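Long form salivary protein D7L (Phlebotomus duboscqi, PDB 6MT7) binds and sequesters cysteinyl leukotrienes and a thromboxane A2 analogue, dampening the vertebrate host's response and platelet aggregation while the female sand fly feeds on blood. Local coordinates at residues 138-143 and 163-168; 208-213 and 219-224; 124-127 and 132-135; 172-177 and 192-197. One frame throughout, in Å; residues are numbered along the deposited sequence.

Interaction 1. Residues 138-143 and 163-168; sequences TKISDF and YYYRLV
I140 and Y164 bring the two backbones closest, their CA atoms 6.6 Å apart. I140 starts helix 140-144 just after the N-cap residue K139; Y164 lies at the C-terminal end of helix 159-164, where R166, with positive phi, closes the helix in a Schellman motif. I140 points across and reaches both tyrosines. Its CG1 meets Y164 CB at 3.5 Å, and its CD1 touches Y165 CD1 at 3.5 Å. With CG1 beside the backbone N (chi1 -73°), I140 also turns CG2 toward the CE1 corner of Y165. One turn on, F143 comes against the outer part of Y164, CE2 to CE2 at 3.9 Å; the ring planes are steeply inclined at 79°. R166 NH1 donates to Y164 O at 3.1 Å, the oxygen lying at the edge of the guanidinium group and in its plane. S141 OG is hydrogen-bonded to D225, and the C144-C160 disulfide covalently joins the same two helices. No hydrogen bond spans the segments, so cohesion here comes from buried apolar and aromatic surface, while polar ends are met elsewhere: the Y164 hydroxyl by K134 N, the R166 guanidinium also by the carboxylate of D9 and Y231 OH.

Interaction 2. Residues 208-213 and 219-224; sequences TMYNCV and QALKIL
L221 places its two methyl branches against different residues of helix 203-216: CD1 covers the ring of Y210, and CD2 packs on V213. The methyl over the ring is a well-formed CH-pi contact, with L221 CD1 3.6 Å from the centroid of the Y210 ring and only 15° off its normal. It is shifted slightly to one rim, so that Y210 CD2 and CE2, both 3.6 Å from L221 CD1, are nearer than the atoms on the far side of the ring. Y210 can present this face because its CG stands trans to the backbone N (chi1 -176°), which carries the ring out toward the facing helix although its CB does not point straight at it. V213, one turn later, aims directly across. Its CG1 lies 3.9 Å from L221 CD2, the two side chains meeting nearly at right angles, and the same methyl reaches the CB of A220 at 4.4 Å. V213 and A220 also mark the closest backbone approach, 7.6 Å between CA atoms. The short helical segments run at 112° to each other, with axes 11.0 Å apart, as the chain turns sharply between helices 203-216 and 220-227. Around this corner H158 stacks with the Y210 ring, and C212 is tied to C193 by a disulfide. Across the two segments the contact is wholly apolar: dispersion and the CH-pi interaction join the helices, without a hydrogen bond or charge pair to set their angle.

Interaction 3. Residues 124-127 and 132-135; sequences DEWF and NTKP
F127 turns one edge of its ring to the backbone of K134, with CE1 3.3 Å from K134 O and the oxygen near the ring plane. There the partly positive ring hydrogens probably give a mild electrostatic attraction. The phenyl has swung beyond the usual staggered position (chi1 -86°), which lays its CD1 corner 4.1 Å from the CA of P135. W126 takes the other course: its CG is trans to the backbone N (chi1 -172°), and the six-membered end of the indole extends to T133. W126 CH2 is 3.5 Å from T133 OG1, while the methyl CG2 lies in the indole plane at the ring edge; the two side chains cross roughly perpendicularly. The neighbouring aromatics support each other, since W126 CE3 sits above the centre of the F127 face. A water lies between the backbones, 3.0 Å from F127 O and 2.8 Å from T133 O, and in the plane of the F127 ring. K134 folds back the other way, its NZ donating to P135 O at 3.0 Å and also bonding to T138 O and S228 O. F127 also packs on K136, which probably binds thromboxane A2 and leukotriene C4. Segment 132-135 belongs to the loop between helices 120-128 and 140-144; it passes alongside the former, and K134 and P135 touch F143 on the latter. From helix 8-21, A8 meets W126 and F127, and D9 meets F127 and T133.

Interaction 4. Residues 172-177 and 192-197; sequences NEPIHF and SCVKAS
V194 meets both P174 and H176. Its CG1 sits over one face of the imidazole, 3.9 Å from the H176 ring centroid and 23° off the normal, in a CH-pi contact displaced toward NE2. The other methyl, CG2, packs against P174 CB at 4.0 Å. CG1 can serve the ring because it stands opposite the backbone N across the CA-CB bond (chi1 171°), while CG2 lies beside that N. P174 and V194 also carry the nearest backbone approach, 6.0 Å between CA atoms, and P174 CG reaches S197 CB at 4.3 Å. In the next shell, H176 ND1 donates to P174 O at 3.2 Å; the bond is bent, 139° at the hydrogen, comes from above the carbonyl plane, and probably restrains the rotation of the imidazole only modestly. S197 OG donates to C193 O at 2.9 Å as helix 187-196 finishes. Farther out, I175 is hydrogen-bonded through its backbone to L167. The contact itself is apolar, with the imidazole receiving a methyl on its face and using its ND1 N-H within its own loop; the disulfide of this helix, C193-C212, leads to helix 203-216 and not to the 172-177 loop.

Along the chain the contacts come in the order 3, 1, 4, 2. Interaction 1 is central: its centre is 11 Å from that of interaction 2, 14 Å from interaction 3 and 16 Å from interaction 4, and it touches each. The C193-C212 disulfide links interactions 4 and 2, whose centres are 13 Å apart. Interaction 3 lies at the other end, beside K136, its centre about 24 Å from that of interaction 2 and 27 Å from that of interaction 4. Together they join helices 120-128, 140-144, 159-164, 187-196, 203-216 and 220-227, and the loops between them, into a compact body, consistent with the odorant-binding-protein-like architecture of long D7 proteins.

Interaction 1. Residues 138-143 and 163-168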
loop_
_atom_site.group_PDB
_atom_site.type_symbol
_atom_site.label_atom_id
_atom_site.label_comp_id
_atom_site.label_asym_id
_atom_site.label_seq_id
_atom_site.Cartn_x
_atom_site.Cartn_y
_atom_site.Cartn_z
ATOM N N THR A 138 -5.394 16.341 -0.298
ATOM C CA THR A 138 -5.265 16.825 1.069
ATOM C C THR A 138 -4.072 16.156 1.742
ATOM O O THR A 138 -3.874 14.944 1.604
ATOM C CB THR A 138 -6.543 16.542 1.859
ATOM O OG1 THR A 138 -7.621 17.307 1.298
ATOM C CG2 THR A 138 -6.379 16.913 3.332
ATOM N N LYS A 139 -3.284 16.949 2.467
ATOM C CA LYS A 139 -2.134 16.407 3.178
ATOM C C LYS A 139 -2.571 15.608 4.400
ATOM O O LYS A 139 -3.584 15.902 5.040
ATOM C CB LYS A 139 -1.190 17.527 3.616
ATOM C CG LYS A 139 -0.487 18.220 2.468
ATOM C CD LYS A 139 0.830 18.850 2.909
ATOM C CE LYS A 139 0.626 19.851 4.024
ATOM N NZ LYS A 139 1.888 20.593 4.322
ATOM N N ILE A 140 -1.772 14.588 4.728
ATOM C CA ILE A 140 -2.012 13.797 5.931
ATOM C C ILE A 140 -2.091 14.697 7.160
ATOM O O ILE A 140 -2.999 14.561 7.987
ATOM C CB ILE A 140 -0.914 12.728 6.085
ATOM C CG1 ILE A 140 -1.136 11.623 5.049
ATOM C CG2 ILE A 140 -0.907 12.175 7.506
ATOM C CD1 ILE A 140 0.032 10.683 4.873
ATOM N N SER A 141 -1.150 15.635 7.294
ATOM C CA SER A 141 -1.160 16.485 8.485
ATOM C C SER A 141 -2.460 17.272 8.578
ATOM O O SER A 141 -3.072 17.351 9.649
ATOM C CB SER A 141 0.031 17.451 8.494
ATOM O OG SER A 141 0.146 18.187 7.288
ATOM N N ASP A 142 -2.912 17.841 7.460
ATOM C CA ASP A 142 -4.122 18.657 7.494
ATOM C C ASP A 142 -5.356 17.811 7.784
ATOM O O ASP A 142 -6.247 18.241 8.529
ATOM C CB ASP A 142 -4.263 19.422 6.177
ATOM C CG ASP A 142 -3.200 20.493 6.021
ATOM O OD1 ASP A 142 -2.876 21.148 7.037
ATOM O OD2 ASP A 142 -2.678 20.679 4.899
ATOM N N PHE A 143 -5.415 16.594 7.236
ATOM C CA PHE A 143 -6.565 15.731 7.485
ATOM C C PHE A 143 -6.560 15.212 8.915
ATOM O O PHE A 143 -7.599 15.197 9.590
ATOM C CB PHE A 143 -6.575 14.557 6.503
ATOM C CG PHE A 143 -7.717 13.599 6.723
ATOM C CD1 PHE A 143 -8.990 13.901 6.250
ATOM C CD2 PHE A 143 -7.528 12.413 7.411
ATOM C CE1 PHE A 143 -10.053 13.033 6.454
ATOM C CE2 PHE A 143 -8.585 11.534 7.623
ATOM C CZ PHE A 143 -9.852 11.846 7.139
ATOM N N TYR A 163 -1.190 5.930 10.707
ATOM C CA TYR A 163 -1.921 5.089 9.765
ATOM C C TYR A 163 -1.678 5.546 8.324
ATOM O O TYR A 163 -1.354 4.734 7.449
ATOM C CB TYR A 163 -3.425 5.085 10.087
ATOM C CG TYR A 163 -4.197 4.405 8.981
ATOM C CD1 TYR A 163 -4.254 3.022 8.906
ATOM C CD2 TYR A 163 -4.812 5.149 7.971
ATOM C CE1 TYR A 163 -4.908 2.391 7.868
ATOM C CE2 TYR A 163 -5.457 4.525 6.920
ATOM C CZ TYR A 163 -5.508 3.146 6.877
ATOM O OH TYR A 163 -6.157 2.510 5.842
ATOM N N TYR A 164 -1.811 6.847 8.051
ATOM C CA TYR A 164 -1.710 7.277 6.660
ATOM C C TYR A 164 -0.277 7.247 6.144
ATOM O O TYR A 164 -0.062 7.101 4.934
ATOM C CB TYR A 164 -2.338 8.664 6.494
ATOM C CG TYR A 164 -3.837 8.539 6.396
ATOM C CD1 TYR A 164 -4.440 8.088 5.229
ATOM C CD2 TYR A 164 -4.642 8.802 7.489
ATOM C CE1 TYR A 164 -5.818 7.945 5.138
ATOM C CE2 TYR A 164 -6.018 8.653 7.412
ATOM C CZ TYR A 164 -6.599 8.224 6.236
ATOM O OH TYR A 164 -7.968 8.078 6.162
ATOM N N TYR A 165 0.713 7.366 7.029
ATOM C CA TYR A 165 2.093 7.089 6.638
ATOM C C TYR A 165 2.362 5.597 6.478
ATOM O O TYR A 165 3.457 5.230 6.043
ATOM C CB TYR A 165 3.071 7.638 7.670
ATOM C CG TYR A 165 3.075 9.137 7.820
ATOM C CD1 TYR A 165 2.875 9.978 6.732
ATOM C CD2 TYR A 165 3.305 9.711 9.064
ATOM C CE1 TYR A 165 2.895 11.374 6.891
ATOM C CE2 TYR A 165 3.322 11.089 9.234
ATOM C CZ TYR A 165 3.117 11.911 8.152
ATOM O OH TYR A 165 3.141 13.282 8.350
ATOM N N ARG A 166 1.389 4.745 6.814
ATOM C CA ARG A 166 1.534 3.291 6.769
ATOM C C ARG A 166 2.698 2.822 7.636
ATOM O O ARG A 166 3.455 1.914 7.274
ATOM C CB ARG A 166 1.653 2.767 5.335
ATOM C CG ARG A 166 0.288 2.419 4.714
ATOM C CD ARG A 166 -0.520 3.690 4.425
ATOM N NE ARG A 166 -1.820 3.406 3.811
ATOM C CZ ARG A 166 -2.651 4.346 3.356
ATOM N NH1 ARG A 166 -2.331 5.635 3.445
ATOM N NH2 ARG A 166 -3.801 4.003 2.790
ATOM N N LEU A 167 2.829 3.437 8.812
ATOM C CA LEU A 167 3.647 2.842 9.860
ATOM C C LEU A 167 2.888 1.729 10.572
ATOM O O LEU A 167 3.501 0.752 11.019
ATOM C CB LEU A 167 4.085 3.909 10.865
ATOM C CG LEU A 167 4.772 5.125 10.234
ATOM C CD1 LEU A 167 5.151 6.155 11.295
ATOM C CD2 LEU A 167 5.984 4.690 9.438
ATOM N N VAL A 168 1.565 1.871 10.686
ATOM C CA VAL A 168 0.673 0.885 11.284
ATOM C C VAL A 168 -0.535 0.729 10.370
ATOM O O VAL A 168 -0.845 1.608 9.564
ATOM C CB VAL A 168 0.200 1.270 12.711
ATOM C CG1 VAL A 168 1.383 1.346 13.686
ATOM C CG2 VAL A 168 -0.609 2.591 12.704
#

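Interaction 2. Residues 208-213 and 219-224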
loop_
_atom_site.group_PDB
_atom_site.type_symbol
_atom_site.label_atom_id
_atom_site.label_comp_id
_atom_site.label_asym_id
_atom_site.label_seq_id
_atom_site.Cartn_x
_atom_site.Cartn_y
_atom_site.Cartn_z
ATOM N N THR A 208 4.375 5.210 19.122
ATOM C CA THR A 208 5.739 4.720 19.273
ATOM C C THR A 208 6.429 4.600 17.920
ATOM O O THR A 208 7.590 5.002 17.774
ATOM C CB THR A 208 5.743 3.389 20.023
ATOM O OG1 THR A 208 5.031 3.546 21.255
ATOM C CG2 THR A 208 7.169 2.950 20.342
HETATM N N MSE A 209 5.723 4.096 16.907
HETATM C CA MSE A 209 6.288 4.059 15.560
HETATM C C MSE A 209 6.630 5.444 15.035
HETATM O O MSE A 209 7.719 5.670 14.501
HETATM C CB MSE A 209 5.334 3.348 14.579
HETATM C CG MSE A 209 5.144 1.870 14.908
HETATM SE SE MSE A 209 6.737 0.842 14.387
HETATM C CE MSE A 209 6.828 1.411 12.555
ATOM N N TYR A 210 5.683 6.367 15.191
ATOM C CA TYR A 210 5.895 7.735 14.732
ATOM C C TYR A 210 7.133 8.345 15.381
ATOM O O TYR A 210 8.024 8.856 14.692
ATOM C CB TYR A 210 4.643 8.569 15.034
ATOM C CG TYR A 210 4.673 9.994 14.520
ATOM C CD1 TYR A 210 5.388 10.984 15.190
ATOM C CD2 TYR A 210 3.971 10.354 13.373
ATOM C CE1 TYR A 210 5.423 12.290 14.715
ATOM C CE2 TYR A 210 3.993 11.658 12.902
ATOM C CZ TYR A 210 4.719 12.617 13.577
ATOM O OH TYR A 210 4.734 13.909 13.104
ATOM N N ASN A 211 7.198 8.305 16.715
ATOM C CA ASN A 211 8.302 8.942 17.423
ATOM C C ASN A 211 9.626 8.258 17.124
ATOM O O ASN A 211 10.669 8.923 17.077
ATOM C CB ASN A 211 8.028 8.941 18.924
ATOM C CG ASN A 211 6.858 9.830 19.297
ATOM O OD1 ASN A 211 6.600 10.829 18.634
ATOM N ND2 ASN A 211 6.143 9.466 20.350
ATOM N N CYS A 212 9.600 6.941 16.910
ATOM C CA CYS A 212 10.832 6.209 16.628
ATOM C C CYS A 212 11.376 6.551 15.248
ATOM O O CYS A 212 12.586 6.762 15.088
ATOM C CB CYS A 212 10.594 4.703 16.751
ATOM S SG CYS A 212 12.051 3.687 16.405
ATOM N N VAL A 213 10.503 6.611 14.239
ATOM C CA VAL A 213 10.955 6.976 12.900
ATOM C C VAL A 213 11.495 8.402 12.907
ATOM O O VAL A 213 12.552 8.686 12.334
ATOM C CB VAL A 213 9.814 6.801 11.876
ATOM C CG1 VAL A 213 10.186 7.439 10.536
ATOM C CG2 VAL A 213 9.482 5.314 11.675
ATOM N N GLN A 219 13.317 14.391 9.055
ATOM C CA GLN A 219 12.643 14.847 7.849
ATOM C C GLN A 219 11.846 13.756 7.146
ATOM O O GLN A 219 11.040 14.078 6.268
ATOM C CB GLN A 219 13.656 15.449 6.868
ATOM C CG GLN A 219 14.483 16.594 7.449
ATOM C CD GLN A 219 13.684 17.510 8.366
ATOM O OE1 GLN A 219 14.063 17.745 9.516
ATOM N NE2 GLN A 219 12.591 18.056 7.847
ATOM N N ALA A 220 12.035 12.488 7.520
ATOM C CA ALA A 220 11.419 11.390 6.774
ATOM C C ALA A 220 9.906 11.532 6.742
ATOM O O ALA A 220 9.285 11.445 5.678
ATOM C CB ALA A 220 11.821 10.043 7.385
ATOM N N LEU A 221 9.294 11.768 7.901
ATOM C CA LEU A 221 7.842 11.877 7.928
ATOM C C LEU A 221 7.378 13.191 7.317
ATOM O O LEU A 221 6.282 13.250 6.753
ATOM C CB LEU A 221 7.323 11.724 9.356
ATOM C CG LEU A 221 7.573 10.357 10.016
ATOM C CD1 LEU A 221 6.920 10.317 11.392
ATOM C CD2 LEU A 221 7.069 9.214 9.136
ATOM N N LYS A 222 8.195 14.247 7.398
ATOM C CA LYS A 222 7.859 15.477 6.687
ATOM C C LYS A 222 7.782 15.232 5.186
ATOM O O LYS A 222 6.897 15.764 4.508
ATOM C CB LYS A 222 8.878 16.575 6.997
ATOM C CG LYS A 222 8.901 17.018 8.447
ATOM C CD LYS A 222 9.496 18.422 8.570
ATOM C CE LYS A 222 9.416 18.956 9.995
ATOM N NZ LYS A 222 10.744 18.882 10.671
ATOM N N ILE A 223 8.705 14.429 4.649
ATOM C CA ILE A 223 8.702 14.127 3.222
ATOM C C ILE A 223 7.453 13.339 2.839
ATOM O O ILE A 223 6.809 13.630 1.823
ATOM C CB ILE A 223 9.996 13.387 2.836
ATOM C CG1 ILE A 223 11.207 14.314 2.996
ATOM C CG2 ILE A 223 9.910 12.856 1.404
ATOM C CD1 ILE A 223 12.527 13.621 2.807
ATOM N N LEU A 224 7.076 12.339 3.645
ATOM C CA LEU A 224 5.827 11.631 3.376
ATOM C C LEU A 224 4.634 12.579 3.419
ATOM O O LEU A 224 3.712 12.465 2.604
ATOM C CB LEU A 224 5.615 10.499 4.380
ATOM C CG LEU A 224 6.456 9.239 4.220
ATOM C CD1 LEU A 224 6.008 8.190 5.250
ATOM C CD2 LEU A 224 6.392 8.693 2.790
#

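Interaction 3. Residues 124-127 and 132-135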
loop_
_atom_site.group_PDB
_atom_site.type_symbol
_atom_site.label_atom_id
_atom_site.label_comp_id
_atom_site.label_asym_id
_atom_site.label_seq_id
_atom_site.Cartn_x
_atom_site.Cartn_y
_atom_site.Cartn_z
ATOM N N ASP A 124 -13.011 8.221 -7.662
ATOM C CA ASP A 124 -13.667 9.452 -7.221
ATOM C C ASP A 124 -14.953 9.157 -6.465
ATOM O O ASP A 124 -15.228 9.772 -5.429
ATOM C CB ASP A 124 -13.971 10.349 -8.420
ATOM C CG ASP A 124 -12.728 10.953 -9.044
ATOM O OD1 ASP A 124 -11.599 10.663 -8.592
ATOM O OD2 ASP A 124 -12.889 11.731 -10.007
ATOM N N GLU A 125 -15.760 8.223 -6.978
ATOM C CA GLU A 125 -17.005 7.876 -6.304
ATOM C C GLU A 125 -16.740 7.295 -4.926
ATOM O O GLU A 125 -17.398 7.674 -3.954
ATOM C CB GLU A 125 -17.822 6.901 -7.154
ATOM C CG GLU A 125 -18.361 7.534 -8.430
ATOM C CD GLU A 125 -19.153 6.569 -9.290
ATOM O OE1 GLU A 125 -19.106 5.347 -9.021
ATOM O OE2 GLU A 125 -19.802 7.037 -10.255
ATOM N N TRP A 126 -15.765 6.388 -4.815
ATOM C CA TRP A 126 -15.433 5.842 -3.504
ATOM C C TRP A 126 -15.069 6.958 -2.525
ATOM O O TRP A 126 -15.537 6.970 -1.382
ATOM C CB TRP A 126 -14.280 4.827 -3.608
ATOM C CG TRP A 126 -14.064 4.131 -2.303
ATOM C CD1 TRP A 126 -14.634 2.955 -1.891
ATOM C CD2 TRP A 126 -13.283 4.604 -1.194
ATOM N NE1 TRP A 126 -14.238 2.660 -0.607
ATOM C CE2 TRP A 126 -13.418 3.662 -0.155
ATOM C CE3 TRP A 126 -12.490 5.737 -0.979
ATOM C CZ2 TRP A 126 -12.772 3.808 1.080
ATOM C CZ3 TRP A 126 -11.847 5.880 0.251
ATOM C CH2 TRP A 126 -11.989 4.919 1.256
ATOM N N PHE A 127 -14.220 7.903 -2.953
ATOM C CA PHE A 127 -13.755 8.944 -2.031
ATOM C C PHE A 127 -14.880 9.889 -1.633
ATOM O O PHE A 127 -14.975 10.293 -0.463
ATOM C CB PHE A 127 -12.608 9.741 -2.649
ATOM C CG PHE A 127 -11.260 9.116 -2.430
ATOM C CD1 PHE A 127 -10.577 9.308 -1.237
ATOM C CD2 PHE A 127 -10.692 8.320 -3.401
ATOM C CE1 PHE A 127 -9.343 8.718 -1.024
ATOM C CE2 PHE A 127 -9.458 7.734 -3.194
ATOM C CZ PHE A 127 -8.783 7.941 -2.010
ATOM N N ASN A 132 -14.742 10.045 5.653
ATOM C CA ASN A 132 -13.863 9.879 6.813
ATOM C C ASN A 132 -12.482 9.315 6.450
ATOM O O ASN A 132 -11.706 8.985 7.354
ATOM C CB ASN A 132 -14.515 8.985 7.866
ATOM C CG ASN A 132 -15.855 9.523 8.342
ATOM O OD1 ASN A 132 -16.010 10.727 8.569
ATOM N ND2 ASN A 132 -16.828 8.631 8.503
ATOM N N THR A 133 -12.178 9.192 5.162
ATOM C CA THR A 133 -10.850 8.835 4.670
ATOM C C THR A 133 -10.221 10.061 4.024
ATOM O O THR A 133 -10.910 10.833 3.346
ATOM C CB THR A 133 -10.940 7.687 3.648
ATOM O OG1 THR A 133 -11.445 6.514 4.288
ATOM C CG2 THR A 133 -9.580 7.371 3.037
ATOM N N LYS A 134 -8.913 10.235 4.233
ATOM C CA LYS A 134 -8.171 11.368 3.697
ATOM C C LYS A 134 -8.453 11.550 2.202
ATOM O O LYS A 134 -8.177 10.636 1.407
ATOM C CB LYS A 134 -6.667 11.187 3.911
ATOM C CG LYS A 134 -5.848 12.359 3.394
ATOM C CD LYS A 134 -4.383 11.997 3.205
ATOM C CE LYS A 134 -4.157 11.311 1.865
ATOM N NZ LYS A 134 -4.326 12.284 0.731
ATOM N N PRO A 135 -8.989 12.693 1.789
ATOM C CA PRO A 135 -9.276 12.890 0.365
ATOM C C PRO A 135 -8.002 13.063 -0.441
ATOM O O PRO A 135 -6.959 13.493 0.068
ATOM C CB PRO A 135 -10.125 14.168 0.340
ATOM C CG PRO A 135 -9.791 14.880 1.594
ATOM C CD PRO A 135 -9.415 13.839 2.616
HETATM O O HOH W 1 -12.615 11.218 1.114
#

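Interaction 4. Residues 172-177 and 192-197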
loop_
_atom_site.group_PDB
_atom_site.type_symbol
_atom_site.label_atom_id
_atom_site.label_comp_id
_atom_site.label_asym_id
_atom_site.label_seq_id
_atom_site.Cartn_x
_atom_site.Cartn_y
_atom_site.Cartn_z
ATOM N N ASN A 172 -3.687 -0.933 14.326
ATOM C CA ASN A 172 -2.529 -0.406 15.036
ATOM C C ASN A 172 -1.446 -1.472 15.189
ATOM O O ASN A 172 -0.780 -1.566 16.220
ATOM C CB ASN A 172 -2.929 0.178 16.394
ATOM C CG ASN A 172 -3.482 1.581 16.273
ATOM O OD1 ASN A 172 -2.824 2.468 15.735
ATOM N ND2 ASN A 172 -4.696 1.788 16.764
ATOM N N GLU A 173 -1.282 -2.288 14.162
ATOM C CA GLU A 173 -0.155 -3.200 14.108
ATOM C C GLU A 173 0.869 -2.684 13.105
ATOM O O GLU A 173 0.480 -2.229 12.026
ATOM C CB GLU A 173 -0.600 -4.609 13.702
ATOM C CG GLU A 173 0.526 -5.631 13.694
ATOM C CD GLU A 173 0.070 -7.003 13.240
ATOM O OE1 GLU A 173 -1.157 -7.258 13.271
ATOM O OE2 GLU A 173 0.939 -7.828 12.870
ATOM N N PRO A 174 2.166 -2.709 13.430
ATOM C CA PRO A 174 3.161 -2.169 12.490
ATOM C C PRO A 174 3.096 -2.877 11.150
ATOM O O PRO A 174 2.799 -4.071 11.059
ATOM C CB PRO A 174 4.501 -2.431 13.188
ATOM C CG PRO A 174 4.157 -2.535 14.640
ATOM C CD PRO A 174 2.783 -3.143 14.698
ATOM N N ILE A 175 3.374 -2.123 10.091
ATOM C CA ILE A 175 3.470 -2.694 8.757
ATOM C C ILE A 175 4.937 -3.071 8.546
ATOM O O ILE A 175 5.795 -2.212 8.336
ATOM C CB ILE A 175 2.933 -1.730 7.701
ATOM C CG1 ILE A 175 1.418 -1.565 7.932
ATOM C CG2 ILE A 175 3.237 -2.248 6.306
ATOM C CD1 ILE A 175 0.738 -0.543 7.027
ATOM N N HIS A 176 5.225 -4.376 8.632
ATOM C CA HIS A 176 6.601 -4.843 8.791
ATOM C C HIS A 176 7.452 -4.596 7.550
ATOM O O HIS A 176 8.671 -4.423 7.669
ATOM C CB HIS A 176 6.622 -6.340 9.114
ATOM C CG HIS A 176 6.264 -6.671 10.530
ATOM N ND1 HIS A 176 5.052 -6.328 11.094
ATOM C CD2 HIS A 176 6.948 -7.341 11.490
ATOM C CE1 HIS A 176 5.013 -6.756 12.344
ATOM N NE2 HIS A 176 6.149 -7.377 12.608
ATOM N N PHE A 177 6.849 -4.604 6.365
ATOM C CA PHE A 177 7.611 -4.550 5.124
ATOM C C PHE A 177 7.839 -3.134 4.612
ATOM O O PHE A 177 8.426 -2.977 3.533
ATOM C CB PHE A 177 6.908 -5.372 4.030
ATOM C CG PHE A 177 5.540 -4.865 3.678
ATOM C CD1 PHE A 177 5.373 -3.801 2.807
ATOM C CD2 PHE A 177 4.413 -5.464 4.214
ATOM C CE1 PHE A 177 4.111 -3.332 2.493
ATOM C CE2 PHE A 177 3.157 -5.003 3.894
ATOM C CZ PHE A 177 3.006 -3.940 3.036
ATOM N N SER A 192 13.942 -1.907 14.138
ATOM C CA SER A 192 14.046 -1.573 15.555
ATOM C C SER A 192 12.806 -0.832 16.046
ATOM O O SER A 192 12.386 -1.029 17.191
ATOM C CB SER A 192 15.320 -0.760 15.833
ATOM O OG SER A 192 15.201 0.577 15.365
ATOM N N CYS A 193 12.193 -0.003 15.194
ATOM C CA CYS A 193 10.947 0.662 15.582
ATOM C C CYS A 193 9.804 -0.334 15.736
ATOM O O CYS A 193 9.013 -0.236 16.680
ATOM C CB CYS A 193 10.574 1.729 14.556
ATOM S SG CYS A 193 11.783 3.047 14.470
ATOM N N VAL A 194 9.697 -1.289 14.808
ATOM C CA VAL A 194 8.686 -2.341 14.919
ATOM C C VAL A 194 8.846 -3.088 16.234
ATOM O O VAL A 194 7.884 -3.265 16.998
ATOM C CB VAL A 194 8.779 -3.292 13.708
ATOM C CG1 VAL A 194 7.889 -4.526 13.893
ATOM C CG2 VAL A 194 8.423 -2.551 12.431
ATOM N N LYS A 195 10.075 -3.507 16.532
ATOM C CA LYS A 195 10.319 -4.255 17.758
ATOM C C LYS A 195 9.988 -3.423 18.992
ATOM O O LYS A 195 9.381 -3.930 19.944
ATOM C CB LYS A 195 11.770 -4.723 17.798
ATOM C CG LYS A 195 12.105 -5.515 19.040
ATOM C CD LYS A 195 13.438 -6.221 18.887
ATOM C CE LYS A 195 13.732 -7.128 20.075
ATOM N NZ LYS A 195 15.105 -7.724 19.970
ATOM N N ALA A 196 10.373 -2.145 18.997
ATOM C CA ALA A 196 10.080 -1.287 20.139
ATOM C C ALA A 196 8.584 -1.074 20.322
ATOM O O ALA A 196 8.142 -0.771 21.437
ATOM C CB ALA A 196 10.787 0.064 19.987
ATOM N N SER A 197 7.804 -1.236 19.262
ATOM C CA SER A 197 6.354 -1.082 19.320
ATOM C C SER A 197 5.673 -2.425 19.560
ATOM O O SER A 197 4.538 -2.477 20.032
ATOM C CB SER A 197 5.831 -0.446 18.025
ATOM O OG SER A 197 6.513 0.767 17.738
#